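Side-chain contacts in SecB-like chaperone Rv1957 (Mycobacterium tuberculosis, PDB 5MTW), which acts as the chaperone of a toxin-antitoxin-chaperone system, binding the antitoxin HigA1, preventing its aggregation in vitro and being required for neutralisation of the toxin HigB1: residues 32-37 with 71-76; 38-43 with 153-158; 54-59 with 139-144; 62-67 with 126-131; 147-152 with 159-164. One frame throughout, in Å; residues are numbered along the deposited sequence.

Interaction 1: residues 32-37 with 71-76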
# COMPACT_ATOMS: atom_id res chain seq x y z
N ARG A 32 -3.42 -8.10 -10.45
CA ARG A 32 -4.14 -6.85 -10.35
C ARG A 32 -5.40 -7.03 -9.43
O ARG A 32 -5.98 -8.11 -9.33
CB ARG A 32 -4.51 -6.30 -11.75
CG ARG A 32 -5.64 -7.08 -12.44
CD ARG A 32 -6.12 -6.42 -13.77
NE ARG A 32 -7.03 -7.28 -14.54
CZ ARG A 32 -7.80 -6.92 -15.56
NH1 ARG A 32 -7.84 -5.69 -15.99
NH2 ARG A 32 -8.56 -7.84 -16.16
N LEU A 33 -5.81 -5.92 -8.88
CA LEU A 33 -7.11 -5.78 -8.30
C LEU A 33 -8.14 -5.62 -9.46
O LEU A 33 -7.97 -4.73 -10.27
CB LEU A 33 -7.09 -4.60 -7.32
CG LEU A 33 -8.46 -4.29 -6.63
CD1 LEU A 33 -8.77 -5.27 -5.49
CD2 LEU A 33 -8.44 -2.88 -6.10
N LEU A 34 -9.22 -6.39 -9.47
CA LEU A 34 -10.30 -6.26 -10.48
C LEU A 34 -11.37 -5.32 -10.06
O LEU A 34 -11.89 -4.58 -10.86
CB LEU A 34 -10.96 -7.65 -10.76
CG LEU A 34 -10.10 -8.71 -11.51
CD1 LEU A 34 -10.80 -10.07 -11.73
CD2 LEU A 34 -9.67 -8.17 -12.87
N ARG A 35 -11.78 -5.41 -8.77
CA ARG A 35 -12.83 -4.68 -8.24
C ARG A 35 -12.74 -4.67 -6.73
O ARG A 35 -12.31 -5.62 -6.11
CB ARG A 35 -14.23 -5.23 -8.59
CG ARG A 35 -14.38 -6.74 -8.33
CD ARG A 35 -15.83 -7.22 -8.64
NE ARG A 35 -15.98 -8.63 -8.26
CZ ARG A 35 -16.16 -9.12 -7.01
NH1 ARG A 35 -16.20 -8.38 -5.91
NH2 ARG A 35 -16.24 -10.41 -6.85
N THR A 36 -13.38 -3.65 -6.20
CA THR A 36 -13.56 -3.47 -4.74
C THR A 36 -14.81 -2.65 -4.32
O THR A 36 -15.27 -1.79 -5.02
CB THR A 36 -12.27 -2.89 -4.11
OG1 THR A 36 -12.46 -2.88 -2.70
CG2 THR A 36 -11.90 -1.57 -4.65
N GLN A 37 -15.36 -2.92 -3.14
CA GLN A 37 -16.48 -2.18 -2.62
C GLN A 37 -16.39 -2.34 -1.10
O GLN A 37 -16.22 -3.44 -0.62
CB GLN A 37 -17.79 -2.77 -3.12
CG GLN A 37 -19.00 -1.99 -2.66
CD GLN A 37 -20.28 -2.55 -3.31
OE1 GLN A 37 -20.49 -2.38 -4.50
NE2 GLN A 37 -21.13 -3.18 -2.53
N VAL A 71 -6.08 -16.92 -16.18
CA VAL A 71 -6.21 -16.02 -15.03
C VAL A 71 -6.80 -16.71 -13.82
O VAL A 71 -7.87 -17.31 -13.92
CB VAL A 71 -7.15 -14.85 -15.40
CG1 VAL A 71 -7.34 -13.89 -14.19
CG2 VAL A 71 -6.54 -14.09 -16.54
N VAL A 72 -6.13 -16.62 -12.69
CA VAL A 72 -6.66 -17.08 -11.39
C VAL A 72 -7.24 -15.90 -10.67
O VAL A 72 -6.54 -14.84 -10.51
CB VAL A 72 -5.58 -17.74 -10.50
CG1 VAL A 72 -6.18 -18.16 -9.15
CG2 VAL A 72 -5.04 -18.94 -11.26
N ARG A 73 -8.50 -16.03 -10.25
CA ARG A 73 -9.22 -14.98 -9.56
C ARG A 73 -9.63 -15.49 -8.18
O ARG A 73 -10.07 -16.66 -8.02
CB ARG A 73 -10.51 -14.53 -10.33
CG ARG A 73 -10.32 -13.81 -11.62
CD ARG A 73 -11.65 -13.29 -12.18
NE ARG A 73 -12.35 -14.35 -12.89
CZ ARG A 73 -13.50 -14.91 -12.50
NH1 ARG A 73 -14.14 -14.49 -11.41
NH2 ARG A 73 -14.00 -15.92 -13.24
N ILE A 74 -9.46 -14.65 -7.19
CA ILE A 74 -10.04 -14.91 -5.86
C ILE A 74 -10.91 -13.74 -5.45
O ILE A 74 -10.44 -12.57 -5.40
CB ILE A 74 -8.97 -15.24 -4.78
CG1 ILE A 74 -8.18 -16.48 -5.29
CG2 ILE A 74 -9.65 -15.51 -3.43
CD1 ILE A 74 -6.98 -16.80 -4.49
N SER A 75 -12.18 -14.08 -5.31
CA SER A 75 -13.25 -13.19 -4.79
C SER A 75 -13.29 -13.30 -3.25
O SER A 75 -13.16 -14.41 -2.71
CB SER A 75 -14.62 -13.59 -5.42
OG SER A 75 -15.62 -12.69 -5.00
N CYS A 76 -13.31 -12.16 -2.55
CA CYS A 76 -13.28 -12.14 -1.10
C CYS A 76 -14.47 -11.33 -0.54
O CYS A 76 -14.86 -10.25 -1.10
CB CYS A 76 -11.99 -11.51 -0.59
SG CYS A 76 -10.52 -12.20 -1.33

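Interaction 2: residues 38-43 with 153-158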
# COMPACT_ATOMS: atom_id res chain seq x y z
N ALA A 38 -16.37 -1.24 -0.40
CA ALA A 38 -16.33 -1.30 1.07
C ALA A 38 -16.94 -0.07 1.74
O ALA A 38 -17.00 0.99 1.16
CB ALA A 38 -14.86 -1.40 1.46
N ALA A 39 -17.35 -0.24 3.01
CA ALA A 39 -17.98 0.83 3.79
C ALA A 39 -17.85 0.50 5.25
O ALA A 39 -17.86 -0.70 5.62
CB ALA A 39 -19.46 1.03 3.47
N VAL A 40 -17.64 1.57 6.01
CA VAL A 40 -17.71 1.49 7.47
C VAL A 40 -19.11 1.91 7.87
O VAL A 40 -19.62 2.92 7.44
CB VAL A 40 -16.57 2.24 8.20
CG1 VAL A 40 -16.29 3.54 7.55
CG2 VAL A 40 -16.84 2.42 9.69
N HIS A 41 -19.74 1.09 8.70
CA HIS A 41 -21.14 1.32 9.12
C HIS A 41 -21.35 1.91 10.54
O HIS A 41 -22.43 2.45 10.77
CB HIS A 41 -21.89 0.02 9.08
CG HIS A 41 -21.69 -0.76 7.82
ND1 HIS A 41 -22.16 -0.34 6.61
CD2 HIS A 41 -21.19 -1.99 7.61
CE1 HIS A 41 -21.88 -1.23 5.69
NE2 HIS A 41 -21.30 -2.25 6.26
N ARG A 42 -20.36 1.82 11.45
CA ARG A 42 -20.53 2.02 12.91
C ARG A 42 -19.13 2.07 13.51
O ARG A 42 -18.14 1.62 12.86
CB ARG A 42 -21.37 0.86 13.56
N ALA A 43 -19.00 2.57 14.75
CA ALA A 43 -17.72 2.52 15.47
C ALA A 43 -17.27 1.07 15.86
O ALA A 43 -18.07 0.24 16.28
CB ALA A 43 -17.80 3.42 16.73
N GLY A 153 -6.95 0.34 7.54
CA GLY A 153 -6.25 1.57 7.98
C GLY A 153 -6.96 2.81 7.40
O GLY A 153 -7.15 3.82 8.05
N ARG A 154 -7.33 2.73 6.11
CA ARG A 154 -7.89 3.90 5.44
C ARG A 154 -9.28 4.24 6.05
O ARG A 154 -9.69 5.39 6.02
CB ARG A 154 -8.03 3.63 3.95
CG ARG A 154 -6.68 3.75 3.22
CD ARG A 154 -6.87 3.55 1.71
NE ARG A 154 -5.60 3.41 1.07
CZ ARG A 154 -4.81 4.39 0.68
NH1 ARG A 154 -5.12 5.62 0.88
NH2 ARG A 154 -3.62 4.12 0.11
N LEU A 155 -10.04 3.19 6.40
CA LEU A 155 -11.37 3.39 7.03
C LEU A 155 -11.26 3.82 8.51
O LEU A 155 -12.23 4.09 9.11
CB LEU A 155 -12.19 2.10 6.99
CG LEU A 155 -12.43 1.59 5.61
CD1 LEU A 155 -12.97 0.12 5.54
CD2 LEU A 155 -13.37 2.52 4.83
N ALA A 156 -10.03 3.87 9.05
CA ALA A 156 -9.76 4.31 10.39
C ALA A 156 -10.19 3.27 11.42
O ALA A 156 -10.42 3.61 12.57
CB ALA A 156 -10.39 5.70 10.70
N LEU A 157 -10.22 2.00 10.98
CA LEU A 157 -10.48 0.90 11.85
C LEU A 157 -9.14 0.45 12.46
O LEU A 157 -8.09 0.72 11.89
CB LEU A 157 -11.12 -0.25 11.09
CG LEU A 157 -12.43 0.12 10.43
CD1 LEU A 157 -12.99 -1.00 9.60
CD2 LEU A 157 -13.43 0.52 11.50
N PRO A 158 -9.19 -0.30 13.55
CA PRO A 158 -7.95 -0.97 14.00
C PRO A 158 -7.46 -1.76 12.80
O PRO A 158 -8.23 -2.51 12.19
CB PRO A 158 -8.44 -1.89 15.10
CG PRO A 158 -9.57 -1.08 15.65
CD PRO A 158 -10.32 -0.64 14.45

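Interaction 3: residues 54-59 with 139-144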
# COMPACT_ATOMS: atom_id res chain seq x y z
N LEU A 54 -14.10 -13.88 6.88
CA LEU A 54 -13.48 -13.72 5.53
C LEU A 54 -13.72 -14.96 4.66
O LEU A 54 -13.18 -16.01 4.92
CB LEU A 54 -11.99 -13.41 5.62
CG LEU A 54 -11.28 -13.09 4.29
CD1 LEU A 54 -11.96 -12.05 3.43
CD2 LEU A 54 -9.81 -12.72 4.48
N GLU A 55 -14.55 -14.82 3.64
CA GLU A 55 -14.97 -15.90 2.76
C GLU A 55 -14.14 -15.62 1.49
O GLU A 55 -14.05 -14.46 1.07
CB GLU A 55 -16.45 -15.75 2.40
CG GLU A 55 -16.92 -16.85 1.47
CD GLU A 55 -18.34 -16.68 0.97
OE1 GLU A 55 -18.94 -15.61 1.25
OE2 GLU A 55 -18.86 -17.62 0.31
N PHE A 56 -13.53 -16.66 0.92
CA PHE A 56 -12.82 -16.58 -0.35
C PHE A 56 -13.56 -17.42 -1.39
O PHE A 56 -14.11 -18.46 -1.06
CB PHE A 56 -11.46 -17.19 -0.23
CG PHE A 56 -10.58 -16.57 0.82
CD1 PHE A 56 -10.69 -16.93 2.16
CD2 PHE A 56 -9.63 -15.64 0.47
CE1 PHE A 56 -9.85 -16.40 3.14
CE2 PHE A 56 -8.77 -15.08 1.45
CZ PHE A 56 -8.89 -15.46 2.79
N GLU A 57 -13.55 -17.03 -2.66
CA GLU A 57 -14.09 -17.90 -3.70
C GLU A 57 -13.11 -17.85 -4.90
O GLU A 57 -12.97 -16.81 -5.53
CB GLU A 57 -15.53 -17.49 -4.05
CG GLU A 57 -16.43 -18.50 -4.79
CD GLU A 57 -16.36 -19.92 -4.25
OE1 GLU A 57 -16.73 -20.19 -3.07
OE2 GLU A 57 -15.96 -20.80 -5.05
N PRO A 58 -12.38 -18.94 -5.15
CA PRO A 58 -11.47 -19.03 -6.29
C PRO A 58 -12.13 -19.36 -7.66
O PRO A 58 -13.18 -19.97 -7.72
CB PRO A 58 -10.45 -20.10 -5.87
CG PRO A 58 -10.96 -20.68 -4.63
CD PRO A 58 -12.32 -20.17 -4.33
N ALA A 59 -11.52 -18.93 -8.76
CA ALA A 59 -12.06 -19.20 -10.05
C ALA A 59 -10.89 -19.16 -10.99
O ALA A 59 -9.83 -18.59 -10.66
CB ALA A 59 -13.15 -18.20 -10.37
N ALA A 139 -0.17 -17.67 -4.22
CA ALA A 139 0.45 -16.48 -4.81
C ALA A 139 -0.32 -15.18 -4.48
O ALA A 139 0.24 -14.04 -4.30
CB ALA A 139 0.52 -16.66 -6.31
N LEU A 140 -1.62 -15.33 -4.51
CA LEU A 140 -2.55 -14.20 -4.39
C LEU A 140 -2.79 -13.83 -2.92
O LEU A 140 -3.04 -12.69 -2.60
CB LEU A 140 -3.90 -14.52 -5.04
CG LEU A 140 -3.96 -14.33 -6.58
CD1 LEU A 140 -5.27 -14.88 -7.17
CD2 LEU A 140 -3.81 -12.82 -6.83
N TYR A 141 -2.73 -14.80 -2.02
CA TYR A 141 -3.04 -14.55 -0.64
C TYR A 141 -2.29 -13.36 -0.04
O TYR A 141 -2.90 -12.56 0.65
CB TYR A 141 -2.90 -15.83 0.25
CG TYR A 141 -3.31 -15.56 1.67
CD1 TYR A 141 -4.63 -15.53 2.04
CD2 TYR A 141 -2.37 -15.35 2.65
CE1 TYR A 141 -5.01 -15.27 3.33
CE2 TYR A 141 -2.74 -15.08 3.96
CZ TYR A 141 -4.07 -15.05 4.29
OH TYR A 141 -4.54 -14.91 5.55
N PRO A 142 -0.97 -13.20 -0.35
CA PRO A 142 -0.27 -12.05 0.30
C PRO A 142 -0.80 -10.67 -0.18
O PRO A 142 -0.83 -9.72 0.56
CB PRO A 142 1.19 -12.27 -0.10
CG PRO A 142 1.30 -13.73 -0.24
CD PRO A 142 -0.02 -14.23 -0.78
N TYR A 143 -1.34 -10.63 -1.41
CA TYR A 143 -1.87 -9.41 -1.92
C TYR A 143 -3.20 -9.07 -1.29
O TYR A 143 -3.60 -7.88 -1.09
CB TYR A 143 -2.10 -9.52 -3.43
CG TYR A 143 -0.79 -9.57 -4.17
CD1 TYR A 143 -0.12 -10.78 -4.31
CD2 TYR A 143 -0.24 -8.43 -4.74
CE1 TYR A 143 1.11 -10.87 -4.98
CE2 TYR A 143 0.98 -8.51 -5.43
CZ TYR A 143 1.65 -9.72 -5.56
OH TYR A 143 2.86 -9.77 -6.28
N ILE A 144 -3.87 -10.14 -0.95
CA ILE A 144 -5.18 -10.04 -0.30
C ILE A 144 -4.98 -9.54 1.13
O ILE A 144 -5.65 -8.70 1.56
CB ILE A 144 -5.97 -11.37 -0.28
CG1 ILE A 144 -6.56 -11.66 -1.69
CG2 ILE A 144 -7.10 -11.31 0.75
CD1 ILE A 144 -6.96 -13.13 -1.95

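Interaction 4: residues 62-67 with 126-131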
# COMPACT_ATOMS: atom_id res chain seq x y z
N ALA A 62 -9.76 -19.57 -18.52
CA ALA A 62 -8.83 -20.10 -19.47
C ALA A 62 -9.52 -20.43 -20.77
O ALA A 62 -10.72 -20.52 -20.83
CB ALA A 62 -8.18 -21.32 -18.88
N ASP A 63 -8.77 -20.53 -21.83
CA ASP A 63 -9.34 -21.04 -23.09
C ASP A 63 -8.16 -21.60 -23.81
O ASP A 63 -7.62 -20.95 -24.66
CB ASP A 63 -9.96 -19.92 -23.92
CG ASP A 63 -10.54 -20.41 -25.32
OD1 ASP A 63 -10.55 -21.65 -25.74
OD2 ASP A 63 -10.98 -19.47 -26.00
N PRO A 64 -7.71 -22.77 -23.37
CA PRO A 64 -6.38 -23.26 -23.73
C PRO A 64 -6.16 -23.63 -25.19
O PRO A 64 -5.01 -23.69 -25.63
CB PRO A 64 -6.15 -24.46 -22.80
CG PRO A 64 -7.41 -24.68 -22.04
CD PRO A 64 -8.35 -23.55 -22.30
N ALA A 65 -7.23 -23.83 -25.96
CA ALA A 65 -7.06 -24.09 -27.38
C ALA A 65 -6.71 -22.81 -28.17
O ALA A 65 -6.15 -22.90 -29.25
CB ALA A 65 -8.29 -24.78 -27.94
N THR A 66 -7.02 -21.64 -27.64
CA THR A 66 -6.78 -20.38 -28.37
C THR A 66 -5.61 -19.59 -27.85
O THR A 66 -4.98 -18.88 -28.61
CB THR A 66 -7.87 -19.36 -28.14
OG1 THR A 66 -9.03 -20.03 -27.70
CG2 THR A 66 -8.11 -18.53 -29.36
N ILE A 67 -5.43 -19.61 -26.54
CA ILE A 67 -4.30 -18.92 -25.94
C ILE A 67 -3.76 -19.72 -24.81
O ILE A 67 -4.50 -20.46 -24.09
CB ILE A 67 -4.59 -17.47 -25.47
CG1 ILE A 67 -5.78 -17.37 -24.53
CG2 ILE A 67 -4.69 -16.51 -26.66
CD1 ILE A 67 -5.85 -16.00 -23.86
N GLU A 126 -9.50 -29.69 -15.06
CA GLU A 126 -9.04 -30.24 -13.77
C GLU A 126 -7.67 -29.73 -13.41
O GLU A 126 -7.40 -29.44 -12.24
CB GLU A 126 -9.00 -31.78 -13.78
CG GLU A 126 -10.37 -32.43 -13.87
CD GLU A 126 -11.05 -32.23 -15.23
OE1 GLU A 126 -10.34 -32.29 -16.27
OE2 GLU A 126 -12.28 -31.97 -15.26
N GLU A 127 -6.77 -29.74 -14.39
CA GLU A 127 -5.41 -29.31 -14.20
C GLU A 127 -5.36 -27.78 -13.80
O GLU A 127 -4.71 -27.40 -12.86
CB GLU A 127 -4.58 -29.58 -15.46
CG GLU A 127 -4.36 -31.06 -15.81
CD GLU A 127 -3.30 -31.29 -16.91
OE1 GLU A 127 -3.31 -30.63 -17.96
OE2 GLU A 127 -2.42 -32.15 -16.74
N LEU A 128 -6.10 -26.95 -14.54
CA LEU A 128 -6.23 -25.55 -14.29
C LEU A 128 -6.79 -25.29 -12.89
O LEU A 128 -6.24 -24.46 -12.14
CB LEU A 128 -7.10 -24.93 -15.37
CG LEU A 128 -6.35 -24.91 -16.70
CD1 LEU A 128 -7.31 -24.90 -17.91
CD2 LEU A 128 -5.44 -23.70 -16.72
N THR A 129 -7.88 -25.99 -12.55
CA THR A 129 -8.55 -25.89 -11.22
C THR A 129 -7.60 -26.28 -10.09
O THR A 129 -7.45 -25.55 -9.16
CB THR A 129 -9.86 -26.70 -11.19
OG1 THR A 129 -10.80 -26.05 -12.06
CG2 THR A 129 -10.49 -26.73 -9.82
N ALA A 130 -6.85 -27.36 -10.23
CA ALA A 130 -5.96 -27.78 -9.15
C ALA A 130 -4.83 -26.74 -8.94
O ALA A 130 -4.39 -26.46 -7.80
CB ALA A 130 -5.35 -29.14 -9.47
N TYR A 131 -4.33 -26.22 -10.07
CA TYR A 131 -3.20 -25.29 -10.05
C TYR A 131 -3.62 -24.01 -9.39
O TYR A 131 -2.86 -23.50 -8.63
CB TYR A 131 -2.65 -25.00 -11.44
CG TYR A 131 -1.41 -24.07 -11.49
CD1 TYR A 131 -0.13 -24.56 -11.22
CD2 TYR A 131 -1.55 -22.72 -11.75
CE1 TYR A 131 0.99 -23.74 -11.29
CE2 TYR A 131 -0.46 -21.87 -11.80
CZ TYR A 131 0.82 -22.37 -11.59
OH TYR A 131 1.89 -21.52 -11.65

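Interaction 5: residues 147-152 with 159-164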
# COMPACT_ATOMS: atom_id res chain seq x y z
N TYR A 147 -4.02 -5.87 1.13
CA TYR A 147 -5.12 -5.03 0.82
C TYR A 147 -6.07 -4.81 2.02
O TYR A 147 -6.59 -3.71 2.23
CB TYR A 147 -5.88 -5.61 -0.46
CG TYR A 147 -6.93 -4.68 -0.87
CD1 TYR A 147 -6.61 -3.41 -1.37
CD2 TYR A 147 -8.26 -5.01 -0.76
CE1 TYR A 147 -7.61 -2.49 -1.72
CE2 TYR A 147 -9.24 -4.12 -1.11
CZ TYR A 147 -8.91 -2.85 -1.58
OH TYR A 147 -9.98 -1.96 -1.84
N VAL A 148 -6.30 -5.88 2.79
CA VAL A 148 -7.10 -5.80 3.96
C VAL A 148 -6.48 -4.85 5.00
O VAL A 148 -7.15 -4.10 5.62
CB VAL A 148 -7.48 -7.17 4.49
CG1 VAL A 148 -8.15 -7.10 5.84
CG2 VAL A 148 -8.45 -7.88 3.52
N TYR A 149 -5.16 -4.93 5.10
CA TYR A 149 -4.43 -4.14 6.06
C TYR A 149 -4.53 -2.66 5.64
O TYR A 149 -4.74 -1.78 6.45
CB TYR A 149 -2.95 -4.59 6.12
CG TYR A 149 -2.10 -3.67 6.93
CD1 TYR A 149 -2.06 -3.73 8.31
CD2 TYR A 149 -1.31 -2.72 6.31
CE1 TYR A 149 -1.23 -2.92 9.02
CE2 TYR A 149 -0.49 -1.88 7.02
CZ TYR A 149 -0.45 -1.97 8.39
OH TYR A 149 0.39 -1.11 9.12
N ASP A 150 -4.40 -2.42 4.34
CA ASP A 150 -4.41 -1.03 3.82
C ASP A 150 -5.82 -0.43 3.98
O ASP A 150 -5.97 0.69 4.43
CB ASP A 150 -3.93 -0.99 2.41
CG ASP A 150 -4.14 0.40 1.72
OD1 ASP A 150 -5.24 0.65 1.25
OD2 ASP A 150 -3.26 1.25 1.70
N LEU A 151 -6.82 -1.22 3.61
CA LEU A 151 -8.19 -0.76 3.68
C LEU A 151 -8.66 -0.47 5.03
O LEU A 151 -9.32 0.61 5.30
CB LEU A 151 -9.06 -1.84 3.02
CG LEU A 151 -10.52 -1.56 2.73
CD1 LEU A 151 -10.84 -0.27 1.93
CD2 LEU A 151 -11.01 -2.82 1.97
N THR A 152 -8.41 -1.37 5.96
CA THR A 152 -8.88 -1.13 7.28
C THR A 152 -8.24 0.09 7.86
O THR A 152 -8.89 0.81 8.56
CB THR A 152 -8.74 -2.37 8.19
OG1 THR A 152 -7.40 -2.83 8.15
CG2 THR A 152 -9.65 -3.44 7.71
N PRO A 159 -6.18 -1.65 12.49
CA PRO A 159 -5.64 -2.39 11.32
C PRO A 159 -5.74 -3.91 11.48
O PRO A 159 -5.36 -4.46 12.50
CB PRO A 159 -4.20 -1.87 11.21
CG PRO A 159 -4.27 -0.51 11.81
CD PRO A 159 -5.18 -0.69 13.03
N LEU A 160 -6.42 -4.55 10.51
CA LEU A 160 -6.56 -5.96 10.47
C LEU A 160 -5.42 -6.58 9.67
O LEU A 160 -5.28 -6.32 8.45
CB LEU A 160 -7.83 -6.38 9.75
CG LEU A 160 -8.02 -7.88 9.62
CD1 LEU A 160 -7.85 -8.50 11.01
CD2 LEU A 160 -9.42 -8.14 9.20
N THR A 161 -4.61 -7.39 10.35
CA THR A 161 -3.56 -8.15 9.67
C THR A 161 -3.93 -9.65 9.62
O THR A 161 -3.92 -10.32 10.65
CB THR A 161 -2.17 -7.92 10.35
OG1 THR A 161 -1.86 -6.54 10.28
CG2 THR A 161 -1.11 -8.66 9.69
N LEU A 162 -4.30 -10.15 8.45
CA LEU A 162 -4.69 -11.55 8.34
C LEU A 162 -3.51 -12.45 8.77
O LEU A 162 -2.31 -12.04 8.71
CB LEU A 162 -5.18 -11.88 6.93
CG LEU A 162 -6.33 -11.05 6.44
CD1 LEU A 162 -6.65 -11.57 4.99
CD2 LEU A 162 -7.52 -11.18 7.44
N GLU A 163 -3.89 -13.63 9.20
CA GLU A 163 -2.92 -14.67 9.55
C GLU A 163 -2.11 -15.14 8.32
O GLU A 163 -2.57 -15.15 7.15
CB GLU A 163 -3.63 -15.89 10.16
CG GLU A 163 -4.78 -15.52 11.08
CD GLU A 163 -6.19 -15.49 10.36
OE1 GLU A 163 -6.51 -14.68 9.36
OE2 GLU A 163 -7.00 -16.33 10.86
N ILE A 164 -0.87 -15.49 8.58
CA ILE A 164 -0.06 -16.16 7.58
C ILE A 164 -0.63 -17.59 7.29
O ILE A 164 -0.71 -18.40 8.17
CB ILE A 164 1.44 -16.21 8.03
CG1 ILE A 164 1.93 -14.79 8.32
CG2 ILE A 164 2.25 -16.84 6.95
CD1 ILE A 164 1.88 -13.85 7.11

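Interaction 1: residues 32-37 with 71-76
Leu34 and Arg73 meet where CD1 of the leucine rests 3.4 Å from CD of the arginine, a methyl against the aliphatic part of a charged chain, the two side chains crossing at about a right angle. The bend of Arg73 at chi3 (-82°) turns its guanidinium away from the line of CG and CD, toward salt bridges with Asp61 and Glu107. A second contact lies further along: Arg35 NH2 gives a weak hydrogen bond to Ser75 OG, 3.0 Å long and with an angle of only 131°, the hydroxyl standing at the edge of the guanidinium. Asp105 and Glu107 of the strand between hold Arg35 more firmly through NH1 and NE, and its chain, extended from CG to NE, spans that intervening strand. The CA atoms of Leu34 and Arg73 are accordingly 8.8 Å apart. Both contacts thus reach over strand 99-114, from strand 26-40 to strand 69-82, in the four-stranded antiparallel sheet of the SecB-like fold.

Interaction 2: residues 38-43 with 153-158
Val40 presents both of its methyl groups to the segment that follows the long helix, and the contact between the two segments is apolar. CG1 lies 4.1 Å from CD2 of Leu155, while CG2 approaches CD2 of Leu157 at 4.3 Å, so the two leucines are met by different branches of one valine. The first torsion of Val40 (41°) sets CG1 between its backbone N and carbonyl carbon and CG2 anti to the N, which spreads the methyls over both partners. The side chains of Val40 and Leu155 run antiparallel past one another, touching near their ends.

Backbone bonding shapes the leucine side. Helix 125-154 closes in a Schellman motif, with Ala156 at positive phi (74°), its N bonded to Gly153 O at 3.0 Å and Leu157 N bonded to Thr152 O at 3.0 Å. This turn carries the chain from Leu155 to Leu157 while both side chains still reach Val40.

Packing continues beyond the pair. Leu157 also touches Val101 and Ala102 of the neighbouring strand, Leu155 packs on Leu33 of the second subunit, and an aromatic side chain of the bound peptide lies against Leu157. Such methyl contacts carry little directional preference, so the end of strand 26-40 and the helix terminus are joined by dispersion and burial of hydrocarbon, in a region that also serves the subunit interface and the bound peptide.

Interaction 3: residues 54-59 with 139-144
Leu140 O is gripped by two amides of its own helix, Tyr143 N at 2.9 Å and Ile144 N at 3.1 Å, just where the helix kinks, the N of Pro142 and of Tyr143 each lacking the regular bond to the residue four earlier. From this kinked turn Tyr141 and Ile144 both reach Phe56. The phenyl ring offers CZ to the edge of the Tyr141 ring, 3.9 Å from CE1 and close to the tyrosine plane, and its neighbouring CE2 lies 4.2 Å from Ile144 CG2. Here one face of the antiparallel sheet of the SecB-like fold is covered by helix 125-154, with Phe56 rising from strand 50-62, outermost within this chain. Tyr141 CG stands anti to its own amide nitrogen (chi1 -177°), an orientation that carries the ring out to Phe56, while its hydroxyl is hydrogen-bonded to Glu163 O. Ile144 also packs on Cys76, Phe106 and Phe108, and Phe56 touches Ile74 on the adjoining strand; Tyr143 of the third subunit packs against Tyr141.

Interaction 4: residues 62-67 with 126-131
Ala62 puts its methyl group against Leu128, its CB 3.8 Å from CD1 of the leucine, and so begins a small apolar contact between the connection from strand 50-62 to strand 69-82 and the first turns of helix 125-154. The motif is the connection of a beta hairpin packed against the helix that covers one face of the sheet of the SecB-like fold. The CA atoms of Ala62 and Leu128 are 8.0 Å apart, a gap bridged mainly by the longer leucine side chain.

At Asp63 the chain turns. Its CB points away from the helix, and its carbonyl oxygen receives two amides, Thr66 N at 3.1 Å and Ile67 N at 3.2 Å, which tie the following residues back into a compact loop. Asp63 packs on an apolar side chain of the bound peptide.

Pro64 comes next and directs its ring back toward the helix, crossing Leu128 at a slant. One methyl, CD1, thus meets both Ala62 and Pro64. Further on, Ile67 packs on the peptide as Asp63 does. Around the contact, Leu128 also packs on Leu22 of helix 20-25 and on Phe70, a residue that Ala62 touches as well. With CG of Leu128 lying beside its backbone N (chi1 -70°) and chi2 at 154°, CD1 is the branch that comes closer to Ala62 and the one that touches Pro64, its distance to Pro64 CG being 4.1 Å.

Interaction 5: residues 147-152 with 159-164
Val148 and Leu160 form the apolar centre, where their side chains run alongside each other in the same direction, with CG1 of the valine 3.7 Å from CD2 of the leucine. The other valine methyl, CG2, stands 4.4 Å from Leu162 CD1 and continues the hydrophobic seam. To one flank Tyr149 meets Pro159, ring carbon CE1 to CB at 3.8 Å, and runs alongside Thr161, whose OG1 is near CD1. Leu160 O lies at the edge of this ring, near its plane, and 3.3 Å from Tyr149 CA in a CH-O contact.

At the polar edge Thr152 OG1 serves as a double link. It accepts a nearly straight hydrogen bond from Leu160 N (3.1 Å, 169°) and donates to Val148 O at 2.8 Å, from a position tilted 19° off the carbonyl plane. A chi1 of 53° turns the hydroxyl back over the helix, within range of both. Val148 O also receives Thr152 N, so it is gripped twice.

The segment after helix 125-154 thus doubles back along that helix: Tyr149 stacks on Tyr149 of the fourth subunit, Val148 packs on Leu78 of strand 69-82 and Phe106 of strand 99-114, and Leu160 on Leu78 and on Tyr52 of strand 50-62.

In the fold
Along the chain, strand 26-40 supplies the first segments of interactions 1 and 2, and strand 50-62 that of interaction 3; the loop after it enters interaction 4. Helix 125-154 takes part in interactions 2 to 5, running from interaction 4 near its start to interaction 2 at its end, whose centres are 38 Å apart on opposite sides of the chain's centre. Interactions 1 and 3, centres 8 Å apart, touch through neighbouring sheet strands, while interactions 2 and 5, centres 12 Å apart, meet around the helix terminus. The helix thus meets a hairpin connection, a strand, its own C-terminal extension and the end of strand 26-40 in turn, amid partner subunits and the bound peptide.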